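Local coordinates for cell division control protein (Pyrococcus abyssi, PDB 6RPP) that is an intein of the HINT fold that probably excises itself from a replicative MCM helicase by protein splicing, at residues 107-121 with 128-140. The protein carries 2 engineered substitutions. Residues are numbered along the deposited sequence; the frame is centred on the assembly and turned at random.
Sequences VAMRKARDLEEGNKI and SVSWDEVAEILEY
V134 and the 118-119 backbone hold each other with two hydrogen bonds: G118 N gives to V134 O at 2.8 Å, and V134 N gives to N119 O, both with N-H...O angles of 165°. Further along, I121 and D132 form an antiparallel hydrogen-bonded pair. K120 and E133 form the non-hydrogen-bonded pair between these bonds. G118 sits in a type II turn from E116 to N119, at backbone angles suited to glycine. The N119 amide oxygen steadies this turn, taking E116 N and R110 NH1 from opposite faces of its plane. Water 1 joins E117 OE2 to I137 N. K120 and E133 run side by side, CG to CG at 3.8 Å, but E133 OE1 pairs with R86.

On the buried side, V134 CG2 meets I121 CG2 at 4.0 Å and L115 CD1 at 4.1 Å. I137 CD1 rests on L115 CB at 3.8 Å. At the other end, W131 CG lies anti to the carbonyl carbon (chi1 -69°), which brings the CE3 edge to K120 O. Its CH2 meets V107 CG2 at 3.7 Å, the two side chains crossing near a right angle. An alanine in place of W131 would probably leave V107 without this apolar partner and open a gap beside K120 O. The bonds zip hairpin 120-125/128-140 within a six-stranded antiparallel sheet, and W131 reaches past strand 98-103 to outermost strand 106-111, consistent with the all-beta HINT fold of inteins.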
ATOM      1  N   VAL A 107       4.295  15.001 -10.168  1.00 36.13           N
ATOM      2  CA  VAL A 107       3.751  13.790  -9.578  1.00 37.17           C
ATOM      3  C   VAL A 107       2.313  14.075  -9.191  1.00 38.95           C
ATOM      4  O   VAL A 107       2.031  15.054  -8.489  1.00 45.37           O
ATOM      5  CB  VAL A 107       4.580  13.340  -8.368  1.00 38.90           C
ATOM      6  CG1 VAL A 107       3.955  12.100  -7.731  1.00 44.86           C
ATOM      7  CG2 VAL A 107       6.016  13.093  -8.810  1.00 45.62           C
ATOM      8  N   ALA A 108       1.398  13.247  -9.675  1.00 38.04           N
ATOM      9  CA  ALA A 108       0.020  13.312  -9.248  1.00 38.74           C
ATOM     10  C   ALA A 108      -0.413  11.920  -8.846  1.00 43.72           C
ATOM     11  O   ALA A 108       0.307  10.936  -9.040  1.00 40.73           O
ATOM     12  CB  ALA A 108      -0.903  13.862 -10.339  1.00 37.17           C
ATOM     13  N   MET A 109      -1.590  11.830  -8.266  1.00 38.82           N
ATOM     14  CA  MET A 109      -2.052  10.537  -7.821  1.00 32.90           C
ATOM     15  C   MET A 109      -3.169  10.060  -8.746  1.00 31.45           C
ATOM     16  O   MET A 109      -4.002  10.845  -9.210  1.00 35.46           O
ATOM     17  CB  MET A 109      -2.462  10.584  -6.336  1.00 34.16           C
ATOM     18  CG  MET A 109      -1.167  10.647  -5.322  1.00 27.21           C
ATOM     19  SD  MET A 109      -1.837  11.075  -3.699  1.00 64.88           S
ATOM     20  CE  MET A 109      -3.452  10.287  -3.733  1.00 63.47           C
ATOM     21  N   ARG A 110      -3.139   8.763  -9.053  1.00 27.37           N
ATOM     22  CA  ARG A 110      -4.035   8.146 -10.022  1.00 28.57           C
ATOM     23  C   ARG A 110      -4.545   6.836  -9.439  1.00 24.98           C
ATOM     24  O   ARG A 110      -3.742   5.991  -9.028  1.00 24.45           O
ATOM     25  CB  ARG A 110      -3.301   7.888 -11.339  1.00 29.44           C
ATOM     26  CG  ARG A 110      -4.161   7.302 -12.450  1.00 32.49           C
ATOM     27  CD  ARG A 110      -3.577   7.637 -13.826  1.00 40.49           C
ATOM     28  NE  ARG A 110      -3.439   9.085 -14.038  1.00 39.91           N
ATOM     29  CZ  ARG A 110      -2.571   9.634 -14.881  1.00 40.24           C
ATOM     30  NH1 ARG A 110      -1.776   8.874 -15.620  1.00 42.62           N
ATOM     31  NH2 ARG A 110      -2.499  10.953 -14.999  1.00 49.53           N
ATOM     32  N   LYS A 111      -5.868   6.645  -9.481  1.00 26.89           N
ATOM     33  CA  LYS A 111      -6.475   5.410  -9.007  1.00 21.60           C
ATOM     34  C   LYS A 111      -6.033   4.231  -9.873  1.00 20.98           C
ATOM     35  O   LYS A 111      -5.828   4.354 -11.092  1.00 24.65           O
ATOM     36  CB  LYS A 111      -8.010   5.513  -9.026  1.00 25.36           C
ATOM     37  CG  LYS A 111      -8.604   6.496  -8.025  1.00 29.73           C
ATOM     38  CD  LYS A 111     -10.116   6.615  -8.246  1.00 36.93           C
ATOM     39  CE  LYS A 111     -10.737   7.776  -7.484  1.00 44.49           C
ATOM     40  NZ  LYS A 111     -11.266   7.338  -6.159  1.00 53.71           N
ATOM     41  N   ALA A 112      -5.929   3.058  -9.233  1.00 21.15           N
ATOM     42  CA  ALA A 112      -5.501   1.856  -9.957  1.00 24.27           C
ATOM     43  C   ALA A 112      -6.324   1.643 -11.228  1.00 23.90           C
ATOM     44  O   ALA A 112      -5.783   1.352 -12.317  1.00 25.40           O
ATOM     45  CB  ALA A 112      -5.618   0.635  -9.035  1.00 24.66           C
ATOM     46  N   ARG A 113      -7.656   1.809 -11.122  1.00 22.97           N
ATOM     47  CA  ARG A 113      -8.549   1.586 -12.253  1.00 27.34           C
ATOM     48  C   ARG A 113      -8.422   2.652 -13.333  1.00 31.61           C
ATOM     49  O   ARG A 113      -8.985   2.472 -14.422  1.00 35.24           O
ATOM     50  CB  ARG A 113     -10.003   1.530 -11.787  1.00 30.00           C
ATOM     51  CG  ARG A 113     -10.579   2.838 -11.256  1.00 27.34           C
ATOM     52  CD  ARG A 113     -12.026   2.621 -10.799  1.00 37.23           C
ATOM     53  NE  ARG A 113     -12.569   3.816 -10.152  1.00 43.02           N
ATOM     54  CZ  ARG A 113     -13.662   3.824  -9.397  1.00 50.11           C
ATOM     55  NH1 ARG A 113     -14.335   2.698  -9.187  1.00 55.66           N
ATOM     56  NH2 ARG A 113     -14.074   4.963  -8.851  1.00 51.99           N
ATOM     57  N   ASP A 114      -7.719   3.754 -13.057  1.00 26.83           N
ATOM     58  CA  ASP A 114      -7.483   4.818 -14.039  1.00 29.16           C
ATOM     59  C   ASP A 114      -6.076   4.750 -14.640  1.00 27.21           C
ATOM     60  O   ASP A 114      -5.772   5.527 -15.557  1.00 31.99           O
ATOM     61  CB  ASP A 114      -7.672   6.196 -13.374  1.00 29.59           C
ATOM     62  CG  ASP A 114      -9.084   6.410 -12.823  1.00 32.93           C
ATOM     63  OD1 ASP A 114      -9.976   5.600 -13.136  1.00 43.99           O
ATOM     64  OD2 ASP A 114      -9.299   7.387 -12.069  1.00 39.80           O
ATOM     65  N   LEU A 115      -5.230   3.833 -14.154  1.00 24.94           N
ATOM     66  CA  LEU A 115      -3.879   3.674 -14.702  1.00 22.96           C
ATOM     67  C   LEU A 115      -3.907   3.139 -16.118  1.00 29.72           C
ATOM     68  O   LEU A 115      -4.757   2.315 -16.487  1.00 30.86           O
ATOM     69  CB  LEU A 115      -3.060   2.690 -13.886  1.00 24.14           C
ATOM     70  CG  LEU A 115      -2.600   3.061 -12.488  1.00 21.03           C
ATOM     71  CD1 LEU A 115      -1.955   1.808 -11.902  1.00 20.64           C
ATOM     72  CD2 LEU A 115      -1.567   4.121 -12.556  1.00 24.23           C
ATOM     73  N   GLU A 116      -2.980   3.631 -16.910  1.00 26.67           N
ATOM     74  CA  GLU A 116      -2.818   3.161 -18.270  0.51 23.46           C
ATOM     75  C   GLU A 116      -1.421   2.579 -18.409  1.00 24.97           C
ATOM     76  O   GLU A 116      -0.492   2.991 -17.713  1.00 26.73           O
ATOM     77  CB  GLU A 116      -3.025   4.287 -19.289  0.51 29.96           C
ATOM     78  CG  GLU A 116      -4.349   5.044 -19.119  0.51 35.15           C
ATOM     79  CD  GLU A 116      -5.540   4.353 -19.781  0.51 41.65           C
ATOM     80  OE1 GLU A 116      -5.409   3.880 -20.935  0.51 45.65           O
ATOM     81  OE2 GLU A 116      -6.620   4.305 -19.145  0.51 39.92           O
ATOM     82  N   GLU A 117      -1.281   1.628 -19.328  1.00 24.88           N
ATOM     83  CA  GLU A 117       0.055   1.145 -19.634  1.00 23.37           C
ATOM     84  C   GLU A 117       0.957   2.291 -20.049  1.00 28.68           C
ATOM     85  O   GLU A 117       0.572   3.139 -20.872  1.00 30.53           O
ATOM     86  CB  GLU A 117      -0.010   0.080 -20.726  1.00 26.52           C
ATOM     87  CG  GLU A 117      -0.903  -1.062 -20.280  1.00 31.17           C
ATOM     88  CD  GLU A 117      -1.021  -2.188 -21.296  1.00 37.18           C
ATOM     89  OE1 GLU A 117      -0.331  -2.135 -22.351  1.00 35.22           O
ATOM     90  OE2 GLU A 117      -1.809  -3.124 -21.007  1.00 35.76           O
ATOM     91  N   GLY A 118       2.169   2.308 -19.473  1.00 27.04           N
ATOM     92  CA  GLY A 118       3.137   3.371 -19.694  1.00 26.50           C
ATOM     93  C   GLY A 118       3.183   4.412 -18.591  1.00 29.93           C
ATOM     94  O   GLY A 118       4.178   5.150 -18.496  1.00 28.61           O
ATOM     95  N   ASN A 119       2.125   4.521 -17.783  1.00 28.08           N
ATOM     96  CA  ASN A 119       2.151   5.446 -16.653  1.00 23.86           C
ATOM     97  C   ASN A 119       3.296   5.037 -15.733  1.00 25.83           C
ATOM     98  O   ASN A 119       3.412   3.866 -15.346  1.00 26.57           O
ATOM     99  CB  ASN A 119       0.841   5.413 -15.857  1.00 22.64           C
ATOM    100  CG  ASN A 119      -0.366   6.040 -16.572  1.00 23.52           C
ATOM    101  OD1 ASN A 119      -1.480   5.831 -16.062  1.00 27.48           O
ATOM    102  ND2 ASN A 119      -0.188   6.798 -17.661  1.00 29.86           N
ATOM    103  N   LYS A 120       4.151   5.985 -15.375  1.00 24.76           N
ATOM    104  CA  LYS A 120       5.283   5.664 -14.485  1.00 22.02           C
ATOM    105  C   LYS A 120       4.917   5.818 -13.001  1.00 22.89           C
ATOM    106  O   LYS A 120       4.498   6.892 -12.558  1.00 24.63           O
ATOM    107  CB  LYS A 120       6.458   6.583 -14.853  1.00 24.81           C
ATOM    108  CG  LYS A 120       7.021   6.259 -16.222  1.00 32.13           C
ATOM    109  CD  LYS A 120       8.220   7.160 -16.533  1.00 37.79           C
ATOM    110  CE  LYS A 120       8.935   6.675 -17.767  1.00 44.29           C
ATOM    111  NZ  LYS A 120      10.154   7.497 -18.069  1.00 51.37           N
ATOM    112  N   ILE A 121       5.145   4.756 -12.211  1.00 20.30           N
ATOM    113  CA  ILE A 121       4.825   4.773 -10.789  1.00 20.12           C
ATOM    114  C   ILE A 121       6.123   4.624 -10.010  1.00 17.72           C
ATOM    115  O   ILE A 121       7.150   4.191 -10.531  1.00 19.41           O
ATOM    116  CB  ILE A 121       3.801   3.686 -10.347  1.00 16.97           C
ATOM    117  CG1 ILE A 121       4.300   2.273 -10.635  1.00 17.32           C
ATOM    118  CG2 ILE A 121       2.447   3.957 -11.080  1.00 23.32           C
ATOM    119  CD1 ILE A 121       3.542   1.205  -9.865  1.00 18.77           C
ATOM    120  N   SER A 128      17.707   1.870  -5.512  1.00 20.14           N
ATOM    121  CA  SER A 128      17.489   3.162  -6.163  1.00 19.31           C
ATOM    122  C   SER A 128      16.013   3.402  -6.398  1.00 21.81           C
ATOM    123  O   SER A 128      15.294   2.506  -6.866  1.00 23.72           O
ATOM    124  CB  SER A 128      18.212   3.241  -7.507  1.00 20.24           C
ATOM    125  OG  SER A 128      19.615   3.121  -7.308  1.00 27.60           O
ATOM    126  N   VAL A 129      15.563   4.631  -6.113  1.00 23.26           N
ATOM    127  CA  VAL A 129      14.205   4.984  -6.486  1.00 24.56           C
ATOM    128  C   VAL A 129      14.121   5.042  -8.003  1.00 20.73           C
ATOM    129  O   VAL A 129      15.012   5.607  -8.683  1.00 25.12           O
ATOM    130  CB  VAL A 129      13.781   6.323  -5.839  1.00 21.77           C
ATOM    131  CG1 VAL A 129      12.392   6.758  -6.357  1.00 25.38           C
ATOM    132  CG2 VAL A 129      13.860   6.287  -4.325  1.00 22.51           C
ATOM    133  N   SER A 130      13.046   4.473  -8.552  1.00 20.78           N
ATOM    134  CA  SER A 130      12.856   4.387  -9.996  1.00 21.98           C
ATOM    135  C   SER A 130      11.410   4.676 -10.382  1.00 22.69           C
ATOM    136  O   SER A 130      10.460   4.166  -9.763  1.00 23.65           O
ATOM    137  CB  SER A 130      13.263   2.989 -10.489  1.00 27.76           C
ATOM    138  OG  SER A 130      12.868   2.817 -11.846  1.00 35.27           O
ATOM    139  N   TRP A 131      11.236   5.479 -11.408  1.00 22.65           N
ATOM    140  CA  TRP A 131       9.907   5.675 -11.990  1.00 21.65           C
ATOM    141  C   TRP A 131       9.711   4.616 -13.067  1.00 23.13           C
ATOM    142  O   TRP A 131      10.420   4.602 -14.095  1.00 28.46           O
ATOM    143  CB  TRP A 131       9.734   7.093 -12.550  1.00 22.43           C
ATOM    144  CG  TRP A 131       9.701   8.093 -11.429  1.00 26.42           C
ATOM    145  CD1 TRP A 131      10.728   8.896 -11.018  1.00 29.20           C
ATOM    146  CD2 TRP A 131       8.590   8.411 -10.599  1.00 22.92           C
ATOM    147  NE1 TRP A 131      10.326   9.683  -9.975  1.00 31.46           N
ATOM    148  CE2 TRP A 131       9.010   9.416  -9.701  1.00 27.58           C
ATOM    149  CE3 TRP A 131       7.275   7.956 -10.531  1.00 23.54           C
ATOM    150  CZ2 TRP A 131       8.168   9.952  -8.736  1.00 31.00           C
ATOM    151  CZ3 TRP A 131       6.433   8.495  -9.565  1.00 26.10           C
ATOM    152  CH2 TRP A 131       6.889   9.470  -8.678  1.00 31.34           C
ATOM    153  N   ASP A 132       8.706   3.756 -12.887  1.00 20.09           N
ATOM    154  CA  ASP A 132       8.626   2.485 -13.585  1.00 18.63           C
ATOM    155  C   ASP A 132       7.286   2.380 -14.319  1.00 21.74           C
ATOM    156  O   ASP A 132       6.232   2.430 -13.677  1.00 23.00           O
ATOM    157  CB  ASP A 132       8.802   1.358 -12.539  1.00 20.02           C
ATOM    158  CG  ASP A 132       8.837  -0.020 -13.128  1.00 23.32           C
ATOM    159  OD1 ASP A 132       8.796  -0.187 -14.362  1.00 24.07           O
ATOM    160  OD2 ASP A 132       8.893  -0.963 -12.274  1.00 24.14           O
ATOM    161  N   GLU A 133       7.328   2.236 -15.646  1.00 23.27           N
ATOM    162  CA  GLU A 133       6.094   2.150 -16.441  1.00 24.44           C
ATOM    163  C   GLU A 133       5.211   0.992 -16.017  1.00 22.96           C
ATOM    164  O   GLU A 133       5.656  -0.167 -15.933  1.00 22.36           O
ATOM    165  CB  GLU A 133       6.423   1.990 -17.926  1.00 24.98           C
ATOM    166  CG  GLU A 133       7.140   3.218 -18.466  1.00 35.07           C
ATOM    167  CD  GLU A 133       7.422   3.144 -19.951  1.00 53.37           C
ATOM    168  OE1 GLU A 133       6.867   2.254 -20.622  1.00 52.76           O
ATOM    169  OE2 GLU A 133       8.200   3.989 -20.445  1.00 58.87           O
ATOM    170  N   VAL A 134       3.924   1.284 -15.831  1.00 20.80           N
ATOM    171  CA  VAL A 134       2.975   0.177 -15.736  1.00 20.89           C
ATOM    172  C   VAL A 134       2.990  -0.625 -17.048  1.00 23.70           C
ATOM    173  O   VAL A 134       2.987  -0.060 -18.163  1.00 27.93           O
ATOM    174  CB  VAL A 134       1.569   0.727 -15.418  1.00 24.28           C
ATOM    175  CG1 VAL A 134       0.507  -0.388 -15.493  1.00 25.58           C
ATOM    176  CG2 VAL A 134       1.557   1.410 -14.064  1.00 22.95           C
ATOM    177  N   ALA A 135       2.989  -1.961 -16.928  1.00 21.28           N
ATOM    178  CA  ALA A 135       2.975  -2.920 -18.021  1.00 22.69           C
ATOM    179  C   ALA A 135       1.564  -3.392 -18.344  1.00 23.22           C
ATOM    180  O   ALA A 135       1.181  -3.424 -19.515  1.00 28.27           O
ATOM    181  CB  ALA A 135       3.879  -4.135 -17.696  1.00 24.82           C
ATOM    182  N   GLU A 136       0.783  -3.739 -17.330  1.00 21.99           N
ATOM    183  CA  GLU A 136      -0.560  -4.255 -17.493  1.00 21.93           C
ATOM    184  C   GLU A 136      -1.300  -4.055 -16.184  1.00 19.54           C
ATOM    185  O   GLU A 136      -0.705  -4.118 -15.086  1.00 24.10           O
ATOM    186  CB  GLU A 136      -0.590  -5.759 -17.861  1.00 36.71           C
ATOM    187  CG  GLU A 136       0.101  -6.222 -19.117  1.00 59.55           C
ATOM    188  CD  GLU A 136       1.479  -6.811 -18.830  1.00 63.13           C
ATOM    189  OE1 GLU A 136       1.672  -7.372 -17.722  1.00 59.74           O
ATOM    190  OE2 GLU A 136       2.364  -6.707 -19.706  1.00 65.99           O
ATOM    191  N   ILE A 137      -2.605  -3.861 -16.298  1.00 20.97           N
ATOM    192  CA  ILE A 137      -3.505  -3.862 -15.155  1.00 21.33           C
ATOM    193  C   ILE A 137      -4.575  -4.893 -15.446  1.00 24.20           C
ATOM    194  O   ILE A 137      -5.208  -4.830 -16.509  1.00 28.84           O
ATOM    195  CB  ILE A 137      -4.176  -2.499 -14.911  1.00 26.48           C
ATOM    196  CG1 ILE A 137      -3.122  -1.388 -14.793  1.00 25.96           C
ATOM    197  CG2 ILE A 137      -5.122  -2.585 -13.671  1.00 26.05           C
ATOM    198  CD1 ILE A 137      -3.116  -0.482 -16.032  1.00 37.90           C
ATOM    199  N   LEU A 138      -4.801  -5.807 -14.511  1.00 21.42           N
ATOM    200  CA  LEU A 138      -5.741  -6.917 -14.739  1.00 20.97           C
ATOM    201  C   LEU A 138      -6.724  -7.008 -13.582  1.00 21.44           C
ATOM    202  O   LEU A 138      -6.306  -7.222 -12.430  1.00 24.35           O
ATOM    203  CB  LEU A 138      -4.996  -8.248 -14.876  1.00 29.75           C
ATOM    204  CG  LEU A 138      -5.883  -9.476 -15.104  1.00 46.02           C
ATOM    205  CD1 LEU A 138      -6.936  -9.219 -16.198  1.00 52.17           C
ATOM    206  CD2 LEU A 138      -5.029 -10.687 -15.462  1.00 54.36           C
ATOM    207  N   GLU A 139      -8.021  -6.923 -13.899  1.00 23.81           N
ATOM    208  CA  GLU A 139      -9.065  -7.091 -12.897  1.00 22.19           C
ATOM    209  C   GLU A 139      -9.237  -8.559 -12.515  1.00 22.36           C
ATOM    210  O   GLU A 139      -9.128  -9.428 -13.383  1.00 26.42           O
ATOM    211  CB  GLU A 139     -10.362  -6.561 -13.488  1.00 26.43           C
ATOM    212  CG  GLU A 139     -11.474  -6.398 -12.536  1.00 36.81           C
ATOM    213  CD  GLU A 139     -12.643  -5.720 -13.203  1.00 57.66           C
ATOM    214  OE1 GLU A 139     -12.705  -4.472 -13.165  1.00 61.85           O
ATOM    215  OE2 GLU A 139     -13.471  -6.443 -13.799  1.00 67.85           O
ATOM    216  N   TYR A 140      -9.484  -8.850 -11.227  1.00 21.87           N
ATOM    217  CA  TYR A 140      -9.856 -10.197 -10.839  1.00 20.43           C
ATOM    218  C   TYR A 140     -10.886 -10.099  -9.716  1.00 24.11           C
ATOM    219  O   TYR A 140     -11.085  -9.035  -9.122  1.00 22.06           O
ATOM    220  CB  TYR A 140      -8.581 -10.997 -10.437  1.00 21.54           C
ATOM    221  CG  TYR A 140      -7.952 -10.495  -9.148  1.00 20.79           C
ATOM    222  CD1 TYR A 140      -7.117  -9.383  -9.129  1.00 21.54           C
ATOM    223  CD2 TYR A 140      -8.257 -11.102  -7.923  1.00 20.53           C
ATOM    224  CE1 TYR A 140      -6.547  -8.893  -7.929  1.00 19.40           C
ATOM    225  CE2 TYR A 140      -7.705 -10.632  -6.707  1.00 19.72           C
ATOM    226  CZ  TYR A 140      -6.848  -9.518  -6.720  1.00 20.33           C
ATOM    227  OH  TYR A 140      -6.400  -9.055  -5.519  1.00 18.32           O
TER
HETATM  228  O   HOH W   1      -3.522  -3.114 -19.024  1.00 29.32           O
HETATM  229  O   HOH W   2       5.746   6.358 -20.363  1.00 38.00           O
HETATM  230  O   HOH W   3      12.020   6.680 -15.371  1.00 46.34           O